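Local coordinates for protein putative (Helicobacter pylori, PDB 4O8S) that belongs to the nucleotidyltransferase superfamily, in the AbiEii toxin family of type IV toxin-antitoxin systems, and probably transfers nucleotides, at residues A124-I129 and E161-L166; S170-F175 and L207-M212. All blocks are in the same frame, centred on the assembly; numbering follows the deposited sequence.

Contact 1: residues A124-I129 and E161-L166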
ATOM      1  N   ALA A 124      -2.339  -8.549   1.695  1.00 25.44           N
ATOM      2  CA  ALA A 124      -3.765  -8.235   1.816  1.00 26.62           C
ATOM      3  C   ALA A 124      -4.426  -8.264   0.440  1.00 28.81           C
ATOM      4  O   ALA A 124      -3.772  -7.955  -0.574  1.00 24.09           O
ATOM      5  CB  ALA A 124      -3.949  -6.845   2.428  1.00 27.90           C
ATOM      6  N   LYS A 125      -5.719  -8.576   0.398  1.00 28.90           N
ATOM      7  CA  LYS A 125      -6.455  -8.519  -0.867  1.00 35.37           C
ATOM      8  C   LYS A 125      -6.657  -7.082  -1.325  1.00 34.32           C
ATOM      9  O   LYS A 125      -6.696  -6.151  -0.508  1.00 31.25           O
ATOM     10  CB  LYS A 125      -7.818  -9.213  -0.756  1.00 36.61           C
ATOM     11  CG  LYS A 125      -7.733 -10.704  -0.453  1.00 40.39           C
ATOM     12  CD  LYS A 125      -9.128 -11.286  -0.255  1.00 47.03           C
ATOM     13  CE  LYS A 125      -9.085 -12.817  -0.225  1.00 52.47           C
ATOM     14  NZ  LYS A 125     -10.452 -13.411  -0.047  1.00 53.14           N
ATOM     15  N   ILE A 126      -6.813  -6.921  -2.637  1.00 27.64           N
ATOM     16  CA  ILE A 126      -6.925  -5.606  -3.247  1.00 30.99           C
ATOM     17  C   ILE A 126      -8.062  -4.795  -2.638  1.00 31.18           C
ATOM     18  O   ILE A 126      -7.921  -3.578  -2.390  1.00 30.24           O
ATOM     19  CB  ILE A 126      -7.169  -5.711  -4.779  1.00 32.04           C
ATOM     20  CG1 ILE A 126      -5.915  -6.198  -5.492  1.00 30.03           C
ATOM     21  CG2 ILE A 126      -7.580  -4.358  -5.359  1.00 29.86           C
ATOM     22  CD1 ILE A 126      -4.856  -5.133  -5.569  1.00 34.76           C
ATOM     23  N   GLU A 127      -9.198  -5.440  -2.402  1.00 31.65           N
ATOM     24  CA  GLU A 127     -10.344  -4.687  -1.904  1.00 34.60           C
ATOM     25  C   GLU A 127     -10.086  -4.111  -0.507  1.00 33.73           C
ATOM     26  O   GLU A 127     -10.581  -3.043  -0.176  1.00 32.00           O
ATOM     27  CB  GLU A 127     -11.663  -5.495  -1.980  1.00 40.15           C
ATOM     28  CG  GLU A 127     -11.664  -6.841  -1.279  1.00 52.36           C
ATOM     29  CD  GLU A 127     -13.086  -7.347  -0.975  1.00 68.20           C
ATOM     30  OE1 GLU A 127     -13.230  -8.244  -0.103  1.00 65.09           O
ATOM     31  OE2 GLU A 127     -14.055  -6.847  -1.604  1.00 70.32           O
ATOM     32  N   ARG A 128      -9.279  -4.797   0.295  1.00 34.59           N
ATOM     33  CA  ARG A 128      -8.921  -4.272   1.614  1.00 36.43           C
ATOM     34  C   ARG A 128      -7.970  -3.077   1.446  1.00 35.96           C
ATOM     35  O   ARG A 128      -8.086  -2.064   2.144  1.00 34.18           O
ATOM     36  CB  ARG A 128      -8.267  -5.377   2.450  1.00 39.84           C
ATOM     37  CG  ARG A 128      -8.043  -5.067   3.943  1.00 47.20           C
ATOM     38  CD  ARG A 128      -7.516  -6.334   4.639  1.00 60.13           C
ATOM     39  NE  ARG A 128      -7.106  -6.165   6.039  1.00 69.50           N
ATOM     40  CZ  ARG A 128      -7.778  -6.647   7.089  1.00 67.26           C
ATOM     41  NH1 ARG A 128      -8.915  -7.314   6.915  1.00 65.68           N
ATOM     42  NH2 ARG A 128      -7.313  -6.456   8.319  1.00 62.52           N
ATOM     43  N   ILE A 129      -7.040  -3.181   0.503  1.00 27.12           N
ATOM     44  CA  ILE A 129      -6.156  -2.056   0.240  1.00 28.74           C
ATOM     45  C   ILE A 129      -6.943  -0.820  -0.216  1.00 29.39           C
ATOM     46  O   ILE A 129      -6.677   0.294   0.246  1.00 30.32           O
ATOM     47  CB  ILE A 129      -5.053  -2.426  -0.760  1.00 30.20           C
ATOM     48  CG1 ILE A 129      -4.234  -3.595  -0.183  1.00 26.57           C
ATOM     49  CG2 ILE A 129      -4.169  -1.204  -1.033  1.00 26.97           C
ATOM     50  CD1 ILE A 129      -3.345  -4.326  -1.197  1.00 30.55           C
ATOM     51  N   GLU A 161     -10.054  -2.506 -11.619  1.00 31.17           N
ATOM     52  CA  GLU A 161     -11.417  -2.016 -11.456  1.00 36.49           C
ATOM     53  C   GLU A 161     -12.405  -3.111 -11.040  1.00 35.28           C
ATOM     54  O   GLU A 161     -13.442  -2.819 -10.434  1.00 36.79           O
ATOM     55  CB  GLU A 161     -11.907  -1.326 -12.740  1.00 38.23           C
ATOM     56  CG  GLU A 161     -12.460  -2.273 -13.806  1.00 44.50           C
ATOM     57  CD  GLU A 161     -13.360  -1.540 -14.815  1.00 52.42           C
ATOM     58  OE1 GLU A 161     -12.819  -0.768 -15.640  1.00 49.68           O
ATOM     59  OE2 GLU A 161     -14.606  -1.713 -14.761  1.00 53.48           O
ATOM     60  N   GLU A 162     -12.093  -4.362 -11.360  1.00 41.06           N
ATOM     61  CA  GLU A 162     -13.013  -5.456 -11.049  1.00 46.04           C
ATOM     62  C   GLU A 162     -13.109  -5.717  -9.537  1.00 48.66           C
ATOM     63  O   GLU A 162     -14.000  -6.434  -9.076  1.00 46.95           O
ATOM     64  CB  GLU A 162     -12.633  -6.731 -11.823  1.00 45.18           C
ATOM     65  CG  GLU A 162     -11.299  -7.393 -11.405  1.00 52.85           C
ATOM     66  CD  GLU A 162     -10.039  -6.683 -11.942  1.00 54.36           C
ATOM     67  OE1 GLU A 162     -10.147  -5.547 -12.478  1.00 47.26           O
ATOM     68  OE2 GLU A 162      -8.929  -7.270 -11.822  1.00 57.20           O
ATOM     69  N   HIS A 163     -12.210  -5.110  -8.763  1.00 39.58           N
ATOM     70  CA  HIS A 163     -12.205  -5.331  -7.320  1.00 40.25           C
ATOM     71  C   HIS A 163     -13.010  -4.289  -6.568  1.00 40.48           C
ATOM     72  O   HIS A 163     -13.149  -4.365  -5.347  1.00 42.55           O
ATOM     73  CB  HIS A 163     -10.777  -5.365  -6.795  1.00 34.76           C
ATOM     74  CG  HIS A 163      -9.983  -6.535  -7.288  1.00 37.23           C
ATOM     75  ND1 HIS A 163      -9.936  -7.740  -6.615  1.00 35.04           N
ATOM     76  CD2 HIS A 163      -9.205  -6.687  -8.389  1.00 40.03           C
ATOM     77  CE1 HIS A 163      -9.150  -8.577  -7.275  1.00 42.05           C
ATOM     78  NE2 HIS A 163      -8.699  -7.964  -8.359  1.00 38.29           N
ATOM     79  N   PHE A 164     -13.536  -3.300  -7.280  1.00 35.51           N
ATOM     80  CA  PHE A 164     -14.402  -2.337  -6.622  1.00 37.38           C
ATOM     81  C   PHE A 164     -15.815  -2.907  -6.549  1.00 39.95           C
ATOM     82  O   PHE A 164     -16.303  -3.476  -7.524  1.00 40.41           O
ATOM     83  CB  PHE A 164     -14.430  -1.022  -7.397  1.00 37.21           C
ATOM     84  CG  PHE A 164     -13.169  -0.226  -7.275  1.00 32.63           C
ATOM     85  CD1 PHE A 164     -12.033  -0.582  -7.995  1.00 28.19           C
ATOM     86  CD2 PHE A 164     -13.123   0.885  -6.446  1.00 31.64           C
ATOM     87  CE1 PHE A 164     -10.850   0.143  -7.882  1.00 31.26           C
ATOM     88  CE2 PHE A 164     -11.936   1.634  -6.319  1.00 32.92           C
ATOM     89  CZ  PHE A 164     -10.797   1.256  -7.045  1.00 31.93           C
ATOM     90  N   ASN A 165     -16.479  -2.752  -5.405  1.00 43.53           N
ATOM     91  CA  ASN A 165     -17.922  -2.984  -5.363  1.00 43.95           C
ATOM     92  C   ASN A 165     -18.660  -1.642  -5.315  1.00 43.83           C
ATOM     93  O   ASN A 165     -18.015  -0.582  -5.364  1.00 41.58           O
ATOM     94  CB  ASN A 165     -18.299  -3.890  -4.184  1.00 42.42           C
ATOM     95  CG  ASN A 165     -17.842  -3.334  -2.840  1.00 43.72           C
ATOM     96  OD1 ASN A 165     -17.824  -2.115  -2.616  1.00 42.63           O
ATOM     97  ND2 ASN A 165     -17.475  -4.236  -1.930  1.00 48.85           N
ATOM     98  N   LEU A 166     -19.990  -1.676  -5.207  1.00 45.42           N
ATOM     99  CA  LEU A 166     -20.785  -0.442  -5.182  1.00 45.08           C
ATOM    100  C   LEU A 166     -20.342   0.528  -4.107  1.00 43.46           C
ATOM    101  O   LEU A 166     -20.268   1.735  -4.343  1.00 45.40           O
ATOM    102  CB  LEU A 166     -22.278  -0.741  -5.003  1.00 51.97           C
ATOM    103  CG  LEU A 166     -23.069  -0.963  -6.296  1.00 56.31           C
ATOM    104  CD1 LEU A 166     -24.491  -1.446  -6.008  1.00 58.40           C
ATOM    105  CD2 LEU A 166     -23.088   0.314  -7.118  1.00 53.08           C
TER
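The first turn of helix 126-139 meets the short 3-10 segment 161-163 with the CA atoms of Glu127 and His163 5.8 Å apart, and no hydrogen bond links the two backbones. Instead, Ile126 and His163 carry the contact, their side chains crossing at about a right angle. The branched CB of Ile126 sits over one face of the imidazole, 4.0 Å from the ring centroid and 19° off the ring normal, which meets the geometry of a CH-pi contact; it is displaced toward the CG-ND1 side of the ring. Its methyl CG2 lies above the CB-CG end of the histidine, 3.6 Å from His163 CB. With CG2 anti to the backbone N of Ile126, the other branch, CG1 (chi1 -71°), turns away from the histidine, and the side chain also packs on Leu33 and Tyr37. Glu127 CB makes a van der Waals contact with the carbonyl O of His163, at 3.8 Å. Farther out, Glu127 OE2 and Asn165 ND2 are 4.3 Å apart, too far for a hydrogen bond. The other end of that amide is engaged: Asn165 OD1 accepts from the backbone N of Leu168, capping helix 166-176. Lys125 holds the N-cap position of helix 126-139, its carbonyl O accepting from Ile129 N at 3.2 Å. The turn between helices 147-159 and 166-176 thus packs against the N-terminal turn of helix 126-139, with the histidine ring face against Ile126, within the helical part of this AbiEii-family nucleotidyltransferase.

Contact 2: residues S170-F175 and L207-M212; sequences SRLKDF and LELGVM
Leu209 reaches across from helix 202-231 and divides its two methyls between Leu172 and Phe175, which lie one turn apart on helix 166-176. Its CD1 meets the isobutyl end of Leu172, 3.9 Å from Leu172 CD1 and 4.0 Å from Leu172 CD2, so one methyl faces both tips of the other leucine. The second methyl, CD2, comes up to the rim of the phenylalanine near the ring plane, 3.9 Å from Phe175 CE2, and the two side chains cross at about a right angle. The extended first torsion of Leu209 (chi1 174°, CG opposite the backbone N) carries both methyls across to helix 166-176. This is apolar helix-helix packing within the all-helical part of the chain, and a water sits beside it: the water donates to Gly210 O at 2.7 Å and, weakly, to Lys173 O at 3.3 Å, joining carbonyls of both helices. Around this first shell, Leu150 and Ala157 of helix 147-159 also pack on Leu209, while Leu182 and Tyr186 of helix 179-192 pack on Phe175. Farther out, charged groups tie the pair to its neighbours: Arg171 forms salt bridges to Asp131 and Asp139 of helix 126-139, and Glu208 forms one to Lys158 of helix 147-159.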
ATOM      1  N   SER A 170     -18.680   3.977  -4.969  1.00 42.86           N
ATOM      2  CA  SER A 170     -19.430   5.161  -4.572  1.00 45.22           C
ATOM      3  C   SER A 170     -18.538   6.126  -3.807  1.00 42.86           C
ATOM      4  O   SER A 170     -18.565   7.340  -4.048  1.00 43.23           O
ATOM      5  CB  SER A 170     -20.656   4.785  -3.738  1.00 48.96           C
ATOM      6  OG  SER A 170     -21.336   5.957  -3.318  1.00 55.77           O
ATOM      7  N   ARG A 171     -17.731   5.584  -2.898  1.00 39.97           N
ATOM      8  CA  ARG A 171     -16.810   6.406  -2.121  1.00 39.99           C
ATOM      9  C   ARG A 171     -15.713   7.002  -3.004  1.00 39.33           C
ATOM     10  O   ARG A 171     -15.309   8.153  -2.817  1.00 41.25           O
ATOM     11  CB  ARG A 171     -16.193   5.583  -0.981  1.00 42.56           C
ATOM     12  CG  ARG A 171     -17.226   5.031   0.021  1.00 43.93           C
ATOM     13  CD  ARG A 171     -16.665   3.849   0.826  1.00 42.45           C
ATOM     14  NE  ARG A 171     -15.562   4.246   1.705  1.00 39.66           N
ATOM     15  CZ  ARG A 171     -14.705   3.392   2.267  1.00 41.44           C
ATOM     16  NH1 ARG A 171     -14.814   2.084   2.043  1.00 40.44           N
ATOM     17  NH2 ARG A 171     -13.730   3.843   3.051  1.00 39.72           N
ATOM     18  N   LEU A 172     -15.233   6.221  -3.970  1.00 35.84           N
ATOM     19  CA  LEU A 172     -14.174   6.688  -4.862  1.00 37.54           C
ATOM     20  C   LEU A 172     -14.690   7.846  -5.706  1.00 39.00           C
ATOM     21  O   LEU A 172     -13.986   8.840  -5.893  1.00 36.15           O
ATOM     22  CB  LEU A 172     -13.700   5.562  -5.773  1.00 33.96           C
ATOM     23  CG  LEU A 172     -12.580   5.925  -6.751  1.00 34.95           C
ATOM     24  CD1 LEU A 172     -11.254   6.102  -6.019  1.00 35.21           C
ATOM     25  CD2 LEU A 172     -12.467   4.866  -7.840  1.00 32.80           C
ATOM     26  N   LYS A 173     -15.926   7.704  -6.191  1.00 46.56           N
ATOM     27  CA  LYS A 173     -16.625   8.746  -6.942  1.00 46.46           C
ATOM     28  C   LYS A 173     -16.767  10.011  -6.106  1.00 48.86           C
ATOM     29  O   LYS A 173     -16.471  11.112  -6.577  1.00 51.08           O
ATOM     30  CB  LYS A 173     -18.004   8.237  -7.384  1.00 48.73           C
ATOM     31  CG  LYS A 173     -18.778   9.175  -8.305  1.00 53.14           C
ATOM     32  CD  LYS A 173     -20.092   8.541  -8.768  1.00 54.64           C
ATOM     33  CE  LYS A 173     -20.947   9.541  -9.549  1.00 62.02           C
ATOM     34  NZ  LYS A 173     -22.199   8.935 -10.108  1.00 64.11           N
ATOM     35  N   ASP A 174     -17.201   9.844  -4.858  1.00 49.95           N
ATOM     36  CA  ASP A 174     -17.355  10.956  -3.928  1.00 52.47           C
ATOM     37  C   ASP A 174     -16.019  11.679  -3.734  1.00 53.19           C
ATOM     38  O   ASP A 174     -15.946  12.909  -3.766  1.00 53.22           O
ATOM     39  CB  ASP A 174     -17.872  10.421  -2.591  1.00 53.81           C
ATOM     40  CG  ASP A 174     -18.684  11.446  -1.811  1.00 60.60           C
ATOM     41  OD1 ASP A 174     -18.358  12.658  -1.851  1.00 62.42           O
ATOM     42  OD2 ASP A 174     -19.653  11.025  -1.140  1.00 63.49           O
ATOM     43  N   PHE A 175     -14.959  10.895  -3.552  1.00 44.07           N
ATOM     44  CA  PHE A 175     -13.618  11.432  -3.326  1.00 42.82           C
ATOM     45  C   PHE A 175     -13.093  12.214  -4.529  1.00 39.21           C
ATOM     46  O   PHE A 175     -12.367  13.190  -4.368  1.00 37.26           O
ATOM     47  CB  PHE A 175     -12.655  10.277  -3.006  1.00 41.55           C
ATOM     48  CG  PHE A 175     -11.189  10.638  -3.117  1.00 39.61           C
ATOM     49  CD1 PHE A 175     -10.592  11.495  -2.195  1.00 39.00           C
ATOM     50  CD2 PHE A 175     -10.396  10.084  -4.126  1.00 38.70           C
ATOM     51  CE1 PHE A 175      -9.226  11.818  -2.281  1.00 35.33           C
ATOM     52  CE2 PHE A 175      -9.023  10.393  -4.227  1.00 37.47           C
ATOM     53  CZ  PHE A 175      -8.440  11.269  -3.300  1.00 35.85           C
ATOM     54  N   LEU A 207      -8.135  14.255 -13.217  1.00 40.13           N
ATOM     55  CA  LEU A 207      -9.218  14.208 -14.196  1.00 41.95           C
ATOM     56  C   LEU A 207      -9.579  12.779 -14.521  1.00 38.74           C
ATOM     57  O   LEU A 207     -10.750  12.408 -14.493  1.00 38.74           O
ATOM     58  CB  LEU A 207      -8.811  14.915 -15.497  1.00 43.53           C
ATOM     59  CG  LEU A 207      -8.847  16.442 -15.436  1.00 53.76           C
ATOM     60  CD1 LEU A 207      -8.243  17.065 -16.698  1.00 56.19           C
ATOM     61  CD2 LEU A 207     -10.286  16.904 -15.235  1.00 52.64           C
ATOM     62  N   GLU A 208      -8.564  11.982 -14.831  1.00 37.59           N
ATOM     63  CA  GLU A 208      -8.790  10.607 -15.231  1.00 40.02           C
ATOM     64  C   GLU A 208      -9.464   9.775 -14.131  1.00 41.83           C
ATOM     65  O   GLU A 208     -10.357   8.961 -14.425  1.00 40.74           O
ATOM     66  CB  GLU A 208      -7.488   9.951 -15.702  1.00 41.60           C
ATOM     67  CG  GLU A 208      -7.734   8.563 -16.272  1.00 49.67           C
ATOM     68  CD  GLU A 208      -6.505   7.942 -16.899  1.00 52.96           C
ATOM     69  OE1 GLU A 208      -5.378   8.333 -16.521  1.00 43.31           O
ATOM     70  OE2 GLU A 208      -6.678   7.051 -17.770  1.00 57.86           O
ATOM     71  N   LEU A 209      -9.054   9.979 -12.874  1.00 37.56           N
ATOM     72  CA  LEU A 209      -9.667   9.240 -11.763  1.00 35.45           C
ATOM     73  C   LEU A 209     -11.140   9.586 -11.567  1.00 33.15           C
ATOM     74  O   LEU A 209     -11.967   8.686 -11.381  1.00 35.79           O
ATOM     75  CB  LEU A 209      -8.912   9.439 -10.436  1.00 34.79           C
ATOM     76  CG  LEU A 209      -9.639   8.778  -9.247  1.00 33.67           C
ATOM     77  CD1 LEU A 209      -9.768   7.266  -9.467  1.00 30.42           C
ATOM     78  CD2 LEU A 209      -8.979   9.094  -7.895  1.00 34.58           C
ATOM     79  N   GLY A 210     -11.470  10.876 -11.586  1.00 36.02           N
ATOM     80  CA  GLY A 210     -12.855  11.296 -11.423  1.00 37.18           C
ATOM     81  C   GLY A 210     -13.775  10.632 -12.434  1.00 41.76           C
ATOM     82  O   GLY A 210     -14.871  10.140 -12.098  1.00 40.68           O
ATOM     83  N   VAL A 211     -13.315  10.583 -13.680  1.00 39.13           N
ATOM     84  CA  VAL A 211     -14.110   9.983 -14.747  1.00 40.40           C
ATOM     85  C   VAL A 211     -14.193   8.462 -14.629  1.00 39.31           C
ATOM     86  O   VAL A 211     -15.278   7.893 -14.784  1.00 41.67           O
ATOM     87  CB  VAL A 211     -13.586  10.405 -16.137  1.00 41.95           C
ATOM     88  CG1 VAL A 211     -14.328   9.677 -17.244  1.00 40.20           C
ATOM     89  CG2 VAL A 211     -13.726  11.914 -16.299  1.00 41.98           C
HETATM   90  N   MSE A 212     -13.068   7.795 -14.360  1.00 41.00           N
HETATM   91  CA  MSE A 212     -13.077   6.336 -14.176  1.00 40.73           C
HETATM   92  C   MSE A 212     -14.002   5.922 -13.046  1.00 38.26           C
HETATM   93  O   MSE A 212     -14.692   4.905 -13.139  1.00 38.06           O
HETATM   94  CB  MSE A 212     -11.674   5.795 -13.884  1.00 38.03           C
HETATM   95  CG  MSE A 212     -10.712   5.886 -15.065  1.00 41.15           C
HETATM   96 SE   MSE A 212      -8.985   4.972 -14.709  1.00 40.49          SE
HETATM   97  CE  MSE A 212      -8.385   6.142 -13.308  1.00 37.00           C
TER
HETATM   98  O   HOH W   1     -15.828  11.221  -9.821  1.00 45.85           O

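Overall arrangement
From the N terminus, helix 4-19 leads into the mixed sheet with its intervening helices, then the 115-118/121-124 hairpin; the helical part starts at helix 126-139. Contact 1 closes the loop formed by that helix and helix 147-159, returning the 161-166 turn to the helix start. The chain continues into helix 166-176, and contact 2 closes a second loop, through helix 179-192, onto helix 202-231. The two loops follow in series, neither enclosing nor crossing the other. Their centres lie 15 Å apart, yet they meet directly: Phe164 CE2 is 3.6 Å from Leu172 CD2, a packing contact connecting the interhelical turn to the 166-176/202-231 interface.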